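Local coordinates for protein acyl-CoA hydrolase (Bacillus cereus, PDB 1Y7U) that probably hydrolyses the thioester bond of long-chain fatty acyl-CoA, using a hot-dog fold that binds coenzyme A, at residues T29-N32 with D33-L37. Sequence-based numbering, arbitrary orientation.
With COA (coenzyme A), chain J.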
# COMPACT_ATOMS: atom_id res chain seq x y z
N THR A 29 2.86 -5.12 8.94
CA THR A 29 2.51 -3.70 8.82
C THR A 29 1.41 -3.30 9.80
O THR A 29 1.48 -2.25 10.43
CB THR A 29 1.97 -3.37 7.42
OG1 THR A 29 2.87 -3.87 6.43
CG2 THR A 29 1.78 -1.87 7.27
N ASP A 30 0.39 -4.14 9.90
CA ASP A 30 -0.76 -3.90 10.76
C ASP A 30 -0.59 -4.34 12.21
O ASP A 30 -1.51 -4.20 13.00
CB ASP A 30 -1.99 -4.56 10.15
CG ASP A 30 -2.19 -4.18 8.69
OD1 ASP A 30 -2.34 -2.97 8.41
OD2 ASP A 30 -2.20 -5.08 7.83
N LEU A 31 0.57 -4.88 12.57
CA LEU A 31 0.77 -5.29 13.96
C LEU A 31 1.44 -4.18 14.75
O LEU A 31 2.37 -3.53 14.27
CB LEU A 31 1.62 -6.56 14.03
CG LEU A 31 0.95 -7.81 13.47
CD1 LEU A 31 1.93 -8.96 13.43
CD2 LEU A 31 -0.26 -8.15 14.32
N ASN A 32 0.94 -3.93 15.95
CA ASN A 32 1.54 -2.90 16.77
C ASN A 32 2.71 -3.53 17.50
O ASN A 32 3.13 -4.65 17.19
CB ASN A 32 0.53 -2.31 17.76
CG ASN A 32 0.03 -3.32 18.77
OD1 ASN A 32 -1.08 -3.17 19.30
ND2 ASN A 32 0.83 -4.33 19.06
N ASP A 33 3.19 -2.81 18.51
CA ASP A 33 4.32 -3.20 19.34
C ASP A 33 4.13 -4.47 20.18
O ASP A 33 5.10 -5.12 20.55
CB ASP A 33 4.64 -2.02 20.25
CG ASP A 33 3.62 -0.89 20.12
OD1 ASP A 33 3.78 -0.02 19.23
OD2 ASP A 33 2.64 -0.86 20.90
N HIS A 34 2.88 -4.81 20.49
CA HIS A 34 2.58 -5.98 21.31
C HIS A 34 2.16 -7.17 20.47
O HIS A 34 1.58 -8.12 20.99
CB HIS A 34 1.46 -5.68 22.30
CG HIS A 34 1.90 -4.85 23.46
ND1 HIS A 34 1.60 -3.51 23.57
CD2 HIS A 34 2.67 -5.16 24.53
CE1 HIS A 34 2.15 -3.03 24.67
NE2 HIS A 34 2.81 -4.01 25.27
N ASN A 35 2.47 -7.12 19.18
CA ASN A 35 2.10 -8.20 18.28
C ASN A 35 0.59 -8.45 18.30
O ASN A 35 0.13 -9.54 18.60
CB ASN A 35 2.84 -9.49 18.62
CG ASN A 35 2.42 -10.66 17.74
OD1 ASN A 35 2.38 -10.55 16.51
ND2 ASN A 35 2.09 -11.78 18.37
N THR A 36 -0.16 -7.40 18.02
CA THR A 36 -1.61 -7.50 17.95
C THR A 36 -1.99 -6.42 16.95
O THR A 36 -1.31 -5.39 16.84
CB THR A 36 -2.29 -7.24 19.31
OG1 THR A 36 -3.71 -7.39 19.16
CG2 THR A 36 -1.99 -5.85 19.81
N LEU A 37 -3.06 -6.66 16.20
CA LEU A 37 -3.51 -5.72 15.20
C LEU A 37 -3.89 -4.38 15.80
O LEU A 37 -4.27 -4.29 16.97
CB LEU A 37 -4.74 -6.27 14.48
CG LEU A 37 -4.62 -7.36 13.42
CD1 LEU A 37 -6.03 -7.80 13.05
CD2 LEU A 37 -3.87 -6.85 12.19
N1A COA J . -13.18 -1.21 26.86
C2A COA J . -12.56 -0.28 27.55
N3A COA J . -11.77 -0.68 28.52
C4A COA J . -11.61 -1.93 28.80
C5A COA J . -12.20 -2.84 28.10
C6A COA J . -12.99 -2.48 27.12
N6A COA J . -13.61 -3.34 26.39
N7A COA J . -11.85 -3.97 28.54
C8A COA J . -11.02 -3.75 29.49
N9A COA J . -10.85 -2.48 29.69
C1B COA J . -10.08 -1.78 30.73
C2B COA J . -10.56 -2.01 32.08
O2B COA J . -11.44 -1.01 32.35
C3B COA J . -9.38 -1.69 32.88
O3B COA J . -9.33 -0.32 32.95
P3B COA J . -8.76 0.43 34.15
O7A COA J . -8.44 1.72 33.87
O8A COA J . -7.68 -0.25 34.68
O9A COA J . -9.73 0.64 35.11
C4B COA J . -8.33 -2.32 32.08
O4B COA J . -8.79 -2.21 30.82
C5B COA J . -8.51 -3.79 32.17
O5B COA J . -7.99 -4.41 33.27
P1A COA J . -7.97 -5.87 33.12
O1A COA J . -9.25 -6.36 33.42
O2A COA J . -6.90 -6.32 33.91
O3A COA J . -7.74 -6.13 31.64
P2A COA J . -8.25 -7.39 30.93
O4A COA J . -9.64 -7.72 31.06
O5A COA J . -7.31 -8.44 30.72
O6A COA J . -8.49 -6.79 29.58
CBP COA J . -7.50 -5.99 27.53
CCP COA J . -7.45 -6.12 29.02
CDP COA J . -8.24 -4.78 27.13
CEP COA J . -6.09 -5.78 27.25
CAP COA J . -7.97 -7.16 26.70
OAP COA J . -9.31 -6.99 26.49
C9P COA J . -7.38 -7.23 25.35
O9P COA J . -6.07 -7.56 25.15
N8P COA J . -8.14 -6.96 24.38
C7P COA J . -7.65 -6.93 23.08
C6P COA J . -7.19 -5.60 22.58
C5P COA J . -6.38 -5.77 21.37
O5P COA J . -5.25 -6.03 21.45
N4P COA J . -6.94 -5.70 20.25
C3P COA J . -6.64 -4.77 19.26
C2P COA J . -7.30 -5.30 18.03
S1P COA J . -7.39 -7.06 18.03
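Asn32 and Thr36 close a tight turn within the loop of the hot-dog domain that leads from strand 20-25 into helix 39-58: Asn32 N donates to Thr36 O at 2.8 Å in an almost straight bond. A type I beta turn from Asn32 to Asn35 reverses the chain, with an Asn35 N to Asn32 O bond of 3.2 Å. The side chain of Asn32 folds inward over the turn and crosses that of Thr36 at a slant. Leu31 and Asn35 instead extend alongside each other in the same direction, with Leu31 CD1 lying 3.5 Å from Asn35 OD1; that oxygen has its hydrogen bond from Ser78. Beyond the single bridge of Leu31 with Leu37, the CD2 methyl of Leu37 rests on Asp30 CB at 3.6 Å, while Leu37 CA makes a CA-H...O contact with Asp30 O. Thr36 holds OG1 anti to its backbone N (chi1 -178°), which carries the hydroxyl outward to donate to O5P of coenzyme A, 3.1 Å away. Ser95 and Arg93 of the second subunit hydrogen-bond the same coenzyme A molecule. One residue thus serves two partners, its carbonyl fastening the turn and its hydroxyl hydrogen-bonding the pantetheine arm at a site formed between subunits.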